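Local coordinates for dihydrodipicolinate synthase (Bacillus anthracis, PDB 1XKY), which probably condenses pyruvate with aspartate semialdehyde on the lysine biosynthesis pathway, using a TIM-barrel subunit, at residues 88-91 / 95-98; 128-133 / 160-165; 225-230 / 237-242. All blocks are in the same frame, centred on the assembly; numbering follows the deposited sequence.

Contact 1 of 3, residues 88-91 / 95-98; sequences TGSN and ASID
The hydroxyl oxygen of Ser96 is gripped from two directions: Ser90 N donates to Ser96 OG over 2.8 Å, while Ser96 OG itself gives a hydrogen bond to the carbonyl oxygen of Asn92. The setting is a beta-alpha unit of the TIM barrel, where the chain leaves strand 84-87, passes through the loop 88-91 and enters helix 93-105. The bond from Ser90 is nearly straight, with 170° at the hydrogen, and it holds the amide of the loop against the beginning of the helix. With chi1 at -63°, Ser96 OG lies beside its own backbone N and anti to the carbonyl carbon, where it meets both partners. Ser90 OG comes from the loop to 3.2 Å from Ser96 OG and also makes a weak hydrogen bond with the backbone N of Asn92. Asn92 has a second role, its OD1 accepting the amide of Ala95 just inside the helix. The loop is thus tied to the helix start by short-range bonds, an instance of how a barrel can fix a loop at the C-terminal end of a strand. Deeper in, the hydroxyl of Thr88 is hydrogen-bonded to that of Thr100, one helical turn beyond Ser96. Gly89 brings no side chain into the interface, and its CA comes to 3.8 Å from Ser96 OG.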
ATOM      1  N   THR A  88      -9.494  17.278 -22.064  1.00 16.00           N
ATOM      2  CA  THR A  88      -9.192  16.733 -23.392  1.00 16.14           C
ATOM      3  C   THR A  88      -8.142  15.612 -23.392  1.00 16.37           C
ATOM      4  O   THR A  88      -8.017  14.869 -24.378  1.00 16.39           O
ATOM      5  CB  THR A  88      -8.737  17.843 -24.352  1.00 15.74           C
ATOM      6  OG1 THR A  88      -7.556  18.464 -23.843  1.00 16.41           O
ATOM      7  CG2 THR A  88      -9.824  18.883 -24.537  1.00 15.71           C
ATOM      8  N   GLY A  89      -7.403  15.483 -22.290  1.00 16.10           N
ATOM      9  CA  GLY A  89      -6.347  14.483 -22.187  1.00 16.12           C
ATOM     10  C   GLY A  89      -6.850  13.076 -21.913  1.00 15.75           C
ATOM     11  O   GLY A  89      -7.677  12.865 -21.027  1.00 16.31           O
ATOM     12  N   SER A  90      -6.359  12.118 -22.698  1.00 15.43           N
ATOM     13  CA  SER A  90      -6.594  10.697 -22.451  1.00 15.32           C
ATOM     14  C   SER A  90      -5.236   9.996 -22.286  1.00 15.02           C
ATOM     15  O   SER A  90      -4.210  10.653 -22.083  1.00 15.66           O
ATOM     16  CB  SER A  90      -7.438  10.084 -23.583  1.00 15.12           C
ATOM     17  OG  SER A  90      -6.775  10.109 -24.837  1.00 14.78           O
ATOM     18  N   ASN A  91      -5.238   8.669 -22.357  1.00 14.77           N
ATOM     19  CA  ASN A  91      -4.013   7.871 -22.318  1.00 14.72           C
ATOM     20  C   ASN A  91      -3.415   7.576 -23.706  1.00 14.79           C
ATOM     21  O   ASN A  91      -2.507   6.744 -23.840  1.00 14.63           O
ATOM     22  CB  ASN A  91      -4.243   6.578 -21.517  1.00 14.41           C
ATOM     23  CG  ASN A  91      -5.221   5.612 -22.182  1.00 14.30           C
ATOM     24  OD1 ASN A  91      -5.426   4.498 -21.682  1.00 17.43           O
ATOM     25  ND2 ASN A  91      -5.823   6.016 -23.299  1.00 11.91           N
ATOM     26  N   ALA A  95      -4.741  10.958 -29.952  1.00 15.20           N
ATOM     27  CA  ALA A  95      -6.150  11.280 -29.733  1.00 15.40           C
ATOM     28  C   ALA A  95      -6.300  12.537 -28.875  1.00 15.66           C
ATOM     29  O   ALA A  95      -7.194  13.344 -29.118  1.00 15.44           O
ATOM     30  CB  ALA A  95      -6.884  10.103 -29.097  1.00 15.30           C
ATOM     31  N   SER A  96      -5.411  12.703 -27.898  1.00 15.75           N
ATOM     32  CA  SER A  96      -5.447  13.860 -26.999  1.00 16.09           C
ATOM     33  C   SER A  96      -5.178  15.167 -27.748  1.00 16.54           C
ATOM     34  O   SER A  96      -5.830  16.179 -27.481  1.00 16.78           O
ATOM     35  CB  SER A  96      -4.459  13.686 -25.837  1.00 16.32           C
ATOM     36  OG  SER A  96      -4.791  12.568 -25.029  1.00 15.44           O
ATOM     37  N   ILE A  97      -4.227  15.143 -28.677  1.00 17.31           N
ATOM     38  CA  ILE A  97      -3.985  16.278 -29.576  1.00 17.86           C
ATOM     39  C   ILE A  97      -5.234  16.593 -30.420  1.00 18.19           C
ATOM     40  O   ILE A  97      -5.656  17.743 -30.503  1.00 17.81           O
ATOM     41  CB  ILE A  97      -2.747  16.028 -30.477  1.00 17.96           C
ATOM     42  CG1 ILE A  97      -1.465  16.148 -29.635  1.00 18.15           C
ATOM     43  CG2 ILE A  97      -2.722  17.000 -31.663  1.00 17.96           C
ATOM     44  CD1 ILE A  97      -0.217  15.581 -30.286  1.00 17.83           C
ATOM     45  N   ASP A  98      -5.833  15.575 -31.028  1.00 18.70           N
ATOM     46  CA  ASP A  98      -7.047  15.788 -31.813  1.00 19.39           C
ATOM     47  C   ASP A  98      -8.140  16.485 -30.996  1.00 18.48           C
ATOM     48  O   ASP A  98      -8.671  17.511 -31.414  1.00 17.54           O
ATOM     49  CB  ASP A  98      -7.595  14.475 -32.359  1.00 20.14           C
ATOM     50  CG  ASP A  98      -8.729  14.692 -33.344  1.00 23.96           C
ATOM     51  OD1 ASP A  98      -8.474  15.248 -34.436  1.00 28.56           O
ATOM     52  OD2 ASP A  98      -9.882  14.323 -33.020  1.00 29.29           O
TER

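Contact 2 of 3, residues 128-133 / 160-165; sequences QHFKAI and VRLSEI. With K (potassium ion), chain F.
Helices 123-135 and 156-163 lie next to each other on the outside of the TIM barrel, with Lys131 CA and Leu162 CA, the nearest such pair, 7.1 Å apart. The contact between these neighbouring barrel helices is apolar and led by Leu162, whose two methyls both reach Phe130. CD1 meets the Phe130 ring obliquely, 3.5 Å from Phe130 CD2, while CD2 sits 3.8 Å from Phe130 CB. The two side chains cross at about a right angle, and both also rest on Leu143 of strand 141-145, so the pair fills the layer between helices and barrel wall. Farther out, Ile165 CD1 packs 3.9 Å from Lys131 CG. Of the Lys131 side chain it is the aliphatic stem, CB and CG, that touches Ile165: with CG anti to the backbone N (chi1 179°) the chain runs past it, and its ammonium pairs with Glu135. Next to this seam the backbone carbonyls of Ser163 and Ile165 face a potassium ion. Ser163 O binds it at 2.7 Å and Ile165 O at 2.8 Å, the carbonyls of Glu166 and Ile168 and two waters completing the site. Alongside, Ser163 OG donates to Val160 O over 2.6 Å, tilted 16° from the carbonyl plane.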
ATOM      1  N   GLN A 128       6.952  13.685 -22.492  1.00 16.53           N
ATOM      2  CA  GLN A 128       6.764  13.818 -23.937  1.00 16.54           C
ATOM      3  C   GLN A 128       5.286  13.914 -24.325  1.00 15.93           C
ATOM      4  O   GLN A 128       4.920  14.633 -25.255  1.00 15.73           O
ATOM      5  CB  GLN A 128       7.432  12.659 -24.676  1.00 16.78           C
ATOM      6  CG  GLN A 128       8.951  12.607 -24.525  1.00 17.75           C
ATOM      7  CD  GLN A 128       9.689  13.839 -25.063  1.00 19.03           C
ATOM      8  OE1 GLN A 128      10.776  14.174 -24.573  1.00 21.74           O
ATOM      9  NE2 GLN A 128       9.112  14.513 -26.059  1.00 16.02           N
ATOM     10  N   HIS A 129       4.442  13.204 -23.588  1.00 15.53           N
ATOM     11  CA  HIS A 129       2.995  13.209 -23.815  1.00 14.92           C
ATOM     12  C   HIS A 129       2.429  14.614 -23.612  1.00 14.72           C
ATOM     13  O   HIS A 129       1.805  15.171 -24.514  1.00 14.67           O
ATOM     14  CB  HIS A 129       2.355  12.174 -22.873  1.00 14.83           C
ATOM     15  CG  HIS A 129       0.865  12.257 -22.747  1.00 14.91           C
ATOM     16  ND1 HIS A 129       0.005  11.629 -23.625  1.00 15.98           N
ATOM     17  CD2 HIS A 129       0.085  12.825 -21.795  1.00 14.78           C
ATOM     18  CE1 HIS A 129      -1.242  11.831 -23.230  1.00 16.44           C
ATOM     19  NE2 HIS A 129      -1.221  12.557 -22.126  1.00 14.99           N
ATOM     20  N   PHE A 130       2.675  15.182 -22.435  1.00 14.35           N
ATOM     21  CA  PHE A 130       2.134  16.493 -22.068  1.00 14.55           C
ATOM     22  C   PHE A 130       2.744  17.605 -22.920  1.00 14.94           C
ATOM     23  O   PHE A 130       2.048  18.516 -23.352  1.00 14.31           O
ATOM     24  CB  PHE A 130       2.384  16.777 -20.585  1.00 14.18           C
ATOM     25  CG  PHE A 130       1.546  15.939 -19.644  1.00 13.77           C
ATOM     26  CD1 PHE A 130       0.165  15.899 -19.765  1.00 14.16           C
ATOM     27  CD2 PHE A 130       2.144  15.221 -18.613  1.00 13.97           C
ATOM     28  CE1 PHE A 130      -0.611  15.149 -18.878  1.00 14.48           C
ATOM     29  CE2 PHE A 130       1.377  14.463 -17.726  1.00 14.18           C
ATOM     30  CZ  PHE A 130       0.002  14.435 -17.854  1.00 13.75           C
ATOM     31  N   LYS A 131       4.051  17.514 -23.165  1.00 15.56           N
ATOM     32  CA  LYS A 131       4.750  18.463 -24.035  1.00 16.13           C
ATOM     33  C   LYS A 131       4.138  18.516 -25.435  1.00 16.06           C
ATOM     34  O   LYS A 131       3.891  19.602 -25.964  1.00 16.24           O
ATOM     35  CB  LYS A 131       6.244  18.111 -24.113  1.00 16.28           C
ATOM     36  CG  LYS A 131       7.074  19.030 -25.015  1.00 18.21           C
ATOM     37  CD  LYS A 131       8.552  18.767 -24.824  1.00 20.47           C
ATOM     38  CE  LYS A 131       9.405  19.706 -25.654  1.00 22.29           C
ATOM     39  NZ  LYS A 131       9.379  19.326 -27.084  1.00 24.57           N
ATOM     40  N   ALA A 132       3.891  17.348 -26.024  1.00 16.02           N
ATOM     41  CA  ALA A 132       3.313  17.261 -27.367  1.00 16.05           C
ATOM     42  C   ALA A 132       1.894  17.833 -27.459  1.00 16.16           C
ATOM     43  O   ALA A 132       1.548  18.491 -28.442  1.00 16.06           O
ATOM     44  CB  ALA A 132       3.322  15.815 -27.854  1.00 16.12           C
ATOM     45  N   ILE A 133       1.066  17.569 -26.447  1.00 16.23           N
ATOM     46  CA  ILE A 133      -0.306  18.085 -26.435  1.00 16.36           C
ATOM     47  C   ILE A 133      -0.271  19.600 -26.260  1.00 16.66           C
ATOM     48  O   ILE A 133      -0.926  20.326 -27.008  1.00 16.34           O
ATOM     49  CB  ILE A 133      -1.185  17.427 -25.337  1.00 16.19           C
ATOM     50  CG1 ILE A 133      -1.253  15.913 -25.531  1.00 15.88           C
ATOM     51  CG2 ILE A 133      -2.618  18.027 -25.338  1.00 16.06           C
ATOM     52  CD1 ILE A 133      -1.598  15.163 -24.260  1.00 15.95           C
ATOM     53  N   VAL A 160       7.870  20.145 -12.547  1.00 17.83           N
ATOM     54  CA  VAL A 160       8.737  21.312 -12.664  1.00 18.10           C
ATOM     55  C   VAL A 160       9.199  21.489 -14.118  1.00 17.81           C
ATOM     56  O   VAL A 160       9.099  22.578 -14.665  1.00 17.75           O
ATOM     57  CB  VAL A 160       9.964  21.235 -11.706  1.00 17.98           C
ATOM     58  CG1 VAL A 160      10.951  22.382 -11.993  1.00 19.39           C
ATOM     59  CG2 VAL A 160       9.528  21.276 -10.247  1.00 18.03           C
ATOM     60  N   ARG A 161       9.696  20.426 -14.741  1.00 18.03           N
ATOM     61  CA  ARG A 161      10.108  20.494 -16.154  1.00 18.34           C
ATOM     62  C   ARG A 161       8.952  20.969 -17.040  1.00 18.21           C
ATOM     63  O   ARG A 161       9.130  21.843 -17.888  1.00 18.87           O
ATOM     64  CB  ARG A 161      10.603  19.143 -16.665  1.00 18.31           C
ATOM     65  CG  ARG A 161      11.877  18.632 -16.028  1.00 19.36           C
ATOM     66  CD  ARG A 161      12.161  17.213 -16.499  1.00 20.80           C
ATOM     67  NE  ARG A 161      12.446  17.156 -17.932  1.00 21.76           N
ATOM     68  CZ  ARG A 161      12.361  16.059 -18.682  1.00 22.82           C
ATOM     69  NH1 ARG A 161      11.990  14.908 -18.154  1.00 23.88           N
ATOM     70  NH2 ARG A 161      12.651  16.116 -19.973  1.00 24.19           N
ATOM     71  N   LEU A 162       7.767  20.390 -16.839  1.00 17.99           N
ATOM     72  CA  LEU A 162       6.593  20.773 -17.621  1.00 17.81           C
ATOM     73  C   LEU A 162       6.186  22.239 -17.391  1.00 17.85           C
ATOM     74  O   LEU A 162       5.779  22.922 -18.334  1.00 17.23           O
ATOM     75  CB  LEU A 162       5.428  19.810 -17.359  1.00 17.75           C
ATOM     76  CG  LEU A 162       5.631  18.418 -17.964  1.00 17.90           C
ATOM     77  CD1 LEU A 162       4.584  17.438 -17.458  1.00 18.60           C
ATOM     78  CD2 LEU A 162       5.625  18.467 -19.486  1.00 17.70           C
ATOM     79  N   SER A 163       6.350  22.725 -16.158  1.00 17.99           N
ATOM     80  CA  SER A 163       6.032  24.116 -15.814  1.00 18.68           C
ATOM     81  C   SER A 163       6.885  25.132 -16.585  1.00 18.94           C
ATOM     82  O   SER A 163       6.496  26.293 -16.714  1.00 19.06           O
ATOM     83  CB  SER A 163       6.189  24.371 -14.308  1.00 18.35           C
ATOM     84  OG  SER A 163       7.552  24.557 -13.954  1.00 19.38           O
ATOM     85  N   GLU A 164       8.042  24.701 -17.079  1.00 19.53           N
ATOM     86  CA  GLU A 164       8.887  25.551 -17.903  1.00 20.27           C
ATOM     87  C   GLU A 164       8.340  25.738 -19.318  1.00 20.31           C
ATOM     88  O   GLU A 164       8.806  26.598 -20.050  1.00 20.37           O
ATOM     89  CB  GLU A 164      10.307  24.993 -17.959  1.00 20.45           C
ATOM     90  CG  GLU A 164      11.011  25.050 -16.613  1.00 22.46           C
ATOM     91  CD  GLU A 164      12.300  24.264 -16.578  1.00 24.44           C
ATOM     92  OE1 GLU A 164      12.848  23.926 -17.650  1.00 27.83           O
ATOM     93  OE2 GLU A 164      12.766  23.969 -15.465  1.00 27.41           O
ATOM     94  N   ILE A 165       7.365  24.928 -19.715  1.00 20.34           N
ATOM     95  CA  ILE A 165       6.737  25.108 -21.012  1.00 20.24           C
ATOM     96  C   ILE A 165       5.708  26.219 -20.871  1.00 20.33           C
ATOM     97  O   ILE A 165       4.899  26.207 -19.935  1.00 19.87           O
ATOM     98  CB  ILE A 165       6.110  23.811 -21.513  1.00 20.50           C
ATOM     99  CG1 ILE A 165       7.225  22.773 -21.735  1.00 20.77           C
ATOM    100  CG2 ILE A 165       5.307  24.060 -22.790  1.00 20.13           C
ATOM    101  CD1 ILE A 165       6.740  21.374 -21.893  1.00 21.43           C
TER
HETATM  102  K     K F1807       4.522  27.807 -17.693  1.00 17.72           K
HETATM  103  O   HOH W   1       3.232  29.170 -15.447  1.00 24.73           O
HETATM  104  O   HOH W   2       6.375  29.560 -18.336  1.00 23.77           O

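Contact 3 of 3, residues 225-230 / 237-242; sequences MQEMIA and FKKAQK
Lys239 NZ donates to Glu227 OE1 over 2.7 Å, the charged half of a contact whose other half is made by Met228 and Ala240. The ammonium meets a single carboxylate oxygen, on its anti side and 34° out of the carboxylate plane, so the salt bridge is short but not coplanar. The two side chains cross at about a right angle. Lys239 reaches over fully extended, whereas in Glu227 the bend at chi2 (78°) swings the carboxylate toward Lys239 NZ, while CG, set by chi1, lies 3.7 Å from Lys239 CE. Both residues touch a crystal neighbour, which may influence their pose.

Inside this salt bridge the backbones come very close, Met228 CA lying 4.8 Å from Ala240 CA. The small methyl of Ala240 permits the approach, its CB resting 3.9 Å from Met228 O. In exchange, Met228 CG lies against the carbonyl of Ala240, 3.5 Å from Ala240 O. The end of the Met228 side chain continues to Leu243 and Leu247 farther along the second helix.

In the next shell, Leu203 of helix 202-207 packs on both Met228 and Ala240, backing the seam from the buried side. From the second helix, Phe237 stacks with Phe232 of the third subunit and Gln241 NE2 bonds to Ala207 O of that subunit. The arrangement is a helical hairpin, in which helix 218-234, following the last barrel strand, turns back through a short connection into helix 237-253, the start of the C-terminal helices appended to the TIM barrel in this family.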
ATOM      1  N   MET A 225     -17.711  26.632   1.231  1.00 14.31           N
ATOM      2  CA  MET A 225     -16.294  26.604   0.854  1.00 14.24           C
ATOM      3  C   MET A 225     -15.753  28.006   0.571  1.00 14.26           C
ATOM      4  O   MET A 225     -14.618  28.314   0.909  1.00 13.77           O
ATOM      5  CB  MET A 225     -16.085  25.726  -0.383  1.00 14.07           C
ATOM      6  CG  MET A 225     -16.388  24.261  -0.166  1.00 14.65           C
ATOM      7  SD  MET A 225     -16.292  23.305  -1.687  1.00 14.56           S
ATOM      8  CE  MET A 225     -14.552  23.506  -2.074  1.00 14.54           C
ATOM      9  N   GLN A 226     -16.574  28.846  -0.058  1.00 14.62           N
ATOM     10  CA  GLN A 226     -16.206  30.239  -0.307  1.00 15.21           C
ATOM     11  C   GLN A 226     -15.956  30.979   1.019  1.00 15.19           C
ATOM     12  O   GLN A 226     -14.952  31.678   1.170  1.00 15.01           O
ATOM     13  CB  GLN A 226     -17.302  30.919  -1.122  1.00 15.33           C
ATOM     14  CG  GLN A 226     -17.023  32.349  -1.525  1.00 16.10           C
ATOM     15  CD  GLN A 226     -18.112  32.898  -2.422  1.00 17.41           C
ATOM     16  OE1 GLN A 226     -19.221  33.195  -1.967  1.00 22.12           O
ATOM     17  NE2 GLN A 226     -17.815  33.018  -3.697  1.00 16.63           N
ATOM     18  N   GLU A 227     -16.859  30.802   1.981  1.00 15.03           N
ATOM     19  CA  GLU A 227     -16.712  31.423   3.305  1.00 15.12           C
ATOM     20  C   GLU A 227     -15.518  30.839   4.069  1.00 14.99           C
ATOM     21  O   GLU A 227     -14.829  31.560   4.778  1.00 15.07           O
ATOM     22  CB  GLU A 227     -18.005  31.243   4.119  1.00 15.04           C
ATOM     23  CG  GLU A 227     -17.980  31.842   5.531  1.00 15.57           C
ATOM     24  CD  GLU A 227     -18.173  33.349   5.572  1.00 16.03           C
ATOM     25  OE1 GLU A 227     -18.023  33.935   6.665  1.00 16.72           O
ATOM     26  OE2 GLU A 227     -18.469  33.958   4.533  1.00 16.08           O
ATOM     27  N   MET A 228     -15.294  29.532   3.939  1.00 15.28           N
ATOM     28  CA  MET A 228     -14.134  28.873   4.534  1.00 15.40           C
ATOM     29  C   MET A 228     -12.824  29.497   4.060  1.00 15.31           C
ATOM     30  O   MET A 228     -11.948  29.808   4.870  1.00 14.98           O
ATOM     31  CB  MET A 228     -14.143  27.370   4.211  1.00 15.70           C
ATOM     32  CG  MET A 228     -13.068  26.585   4.943  1.00 17.24           C
ATOM     33  SD  MET A 228     -12.843  24.916   4.323  1.00 17.37           S
ATOM     34  CE  MET A 228     -12.259  25.186   2.647  1.00 18.01           C
ATOM     35  N   ILE A 229     -12.701  29.678   2.748  1.00 15.48           N
ATOM     36  CA  ILE A 229     -11.494  30.238   2.151  1.00 16.00           C
ATOM     37  C   ILE A 229     -11.304  31.712   2.526  1.00 15.99           C
ATOM     38  O   ILE A 229     -10.185  32.137   2.788  1.00 16.38           O
ATOM     39  CB  ILE A 229     -11.492  30.051   0.609  1.00 16.32           C
ATOM     40  CG1 ILE A 229     -11.343  28.564   0.271  1.00 16.36           C
ATOM     41  CG2 ILE A 229     -10.377  30.883  -0.059  1.00 16.31           C
ATOM     42  CD1 ILE A 229     -11.497  28.244  -1.186  1.00 17.30           C
ATOM     43  N   ALA A 230     -12.393  32.479   2.559  1.00 16.03           N
ATOM     44  CA  ALA A 230     -12.333  33.885   2.973  1.00 15.98           C
ATOM     45  C   ALA A 230     -11.872  34.003   4.436  1.00 15.90           C
ATOM     46  O   ALA A 230     -11.007  34.818   4.762  1.00 16.39           O
ATOM     47  CB  ALA A 230     -13.679  34.540   2.791  1.00 15.89           C
ATOM     48  N   PHE A 237      -8.930  31.399  11.921  1.00 20.44           N
ATOM     49  CA  PHE A 237      -8.756  29.949  11.768  1.00 21.16           C
ATOM     50  C   PHE A 237      -9.838  29.124  12.464  1.00 21.50           C
ATOM     51  O   PHE A 237     -10.109  27.993  12.067  1.00 21.49           O
ATOM     52  CB  PHE A 237      -7.357  29.523  12.217  1.00 21.35           C
ATOM     53  CG  PHE A 237      -6.255  30.253  11.506  1.00 21.78           C
ATOM     54  CD1 PHE A 237      -6.156  30.204  10.123  1.00 21.64           C
ATOM     55  CD2 PHE A 237      -5.343  31.023  12.209  1.00 21.95           C
ATOM     56  CE1 PHE A 237      -5.153  30.890   9.461  1.00 22.40           C
ATOM     57  CE2 PHE A 237      -4.333  31.707  11.550  1.00 21.87           C
ATOM     58  CZ  PHE A 237      -4.239  31.644  10.177  1.00 21.66           C
ATOM     59  N   LYS A 238     -10.466  29.690  13.487  1.00 21.90           N
ATOM     60  CA  LYS A 238     -11.515  28.976  14.211  1.00 22.85           C
ATOM     61  C   LYS A 238     -12.715  28.699  13.308  1.00 22.39           C
ATOM     62  O   LYS A 238     -13.151  27.553  13.185  1.00 22.04           O
ATOM     63  CB  LYS A 238     -11.942  29.749  15.463  1.00 23.19           C
ATOM     64  CG  LYS A 238     -10.797  29.925  16.478  1.00 26.31           C
ATOM     65  CD  LYS A 238     -10.716  28.778  17.478  1.00 29.46           C
ATOM     66  CE  LYS A 238     -11.263  29.199  18.843  1.00 31.57           C
ATOM     67  NZ  LYS A 238     -10.330  30.147  19.524  1.00 32.95           N
ATOM     68  N   LYS A 239     -13.245  29.743  12.674  1.00 21.95           N
ATOM     69  CA  LYS A 239     -14.326  29.560  11.706  1.00 21.81           C
ATOM     70  C   LYS A 239     -13.872  28.744  10.481  1.00 21.32           C
ATOM     71  O   LYS A 239     -14.610  27.888  10.006  1.00 21.11           O
ATOM     72  CB  LYS A 239     -14.921  30.896  11.247  1.00 21.66           C
ATOM     73  CG  LYS A 239     -16.205  30.700  10.434  1.00 22.46           C
ATOM     74  CD  LYS A 239     -16.835  31.982   9.973  1.00 22.03           C
ATOM     75  CE  LYS A 239     -18.160  31.699   9.271  1.00 22.49           C
ATOM     76  NZ  LYS A 239     -18.970  32.938   9.043  1.00 20.44           N
ATOM     77  N   ALA A 240     -12.678  29.016   9.962  1.00 21.15           N
ATOM     78  CA  ALA A 240     -12.173  28.246   8.816  1.00 20.75           C
ATOM     79  C   ALA A 240     -12.149  26.752   9.157  1.00 20.57           C
ATOM     80  O   ALA A 240     -12.573  25.920   8.361  1.00 20.46           O
ATOM     81  CB  ALA A 240     -10.784  28.729   8.400  1.00 20.61           C
ATOM     82  N   GLN A 241     -11.684  26.432  10.361  1.00 20.20           N
ATOM     83  CA  GLN A 241     -11.618  25.043  10.825  1.00 19.98           C
ATOM     84  C   GLN A 241     -13.013  24.427  10.991  1.00 19.64           C
ATOM     85  O   GLN A 241     -13.199  23.253  10.698  1.00 19.32           O
ATOM     86  CB  GLN A 241     -10.796  24.942  12.123  1.00 20.25           C
ATOM     87  CG  GLN A 241      -9.284  25.104  11.885  1.00 20.42           C
ATOM     88  CD  GLN A 241      -8.495  25.526  13.124  1.00 20.29           C
ATOM     89  OE1 GLN A 241      -9.002  25.466  14.241  1.00 22.48           O
ATOM     90  NE2 GLN A 241      -7.247  25.950  12.921  1.00 17.93           N
ATOM     91  N   LYS A 242     -13.987  25.223  11.432  1.00 19.25           N
ATOM     92  CA  LYS A 242     -15.364  24.756  11.577  1.00 19.65           C
ATOM     93  C   LYS A 242     -15.962  24.339  10.226  1.00 19.17           C
ATOM     94  O   LYS A 242     -16.604  23.286  10.117  1.00 19.01           O
ATOM     95  CB  LYS A 242     -16.225  25.840  12.229  1.00 20.11           C
ATOM     96  CG  LYS A 242     -17.635  25.411  12.589  1.00 22.92           C
ATOM     97  CD  LYS A 242     -18.486  26.622  12.951  1.00 26.75           C
ATOM     98  CE  LYS A 242     -19.889  26.219  13.370  1.00 27.55           C
ATOM     99  NZ  LYS A 242     -19.906  25.688  14.759  1.00 30.22           N
TER

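The three contacts follow one another along the chain without interleaving, from the loop and helix after strand 84-87 to the helices beyond the last barrel strand, 212-215. Contacts 1 and 2 are neighbours, their centres 14 Å apart, and they touch where helix 93-105 packs on helix 123-135: Ser96 CB lies 3.6 Å from Ile133 CD1. Together they make a continuous run of outer helices, 93-105, 123-135 and 156-163. Contact 3 stands apart, its centre 37 Å from that of contact 1 and 35 Å from that of contact 2. The first pair therefore belongs to the barrel itself, whereas contact 3 joins the barrel to its C-terminal extension, beside the third subunit.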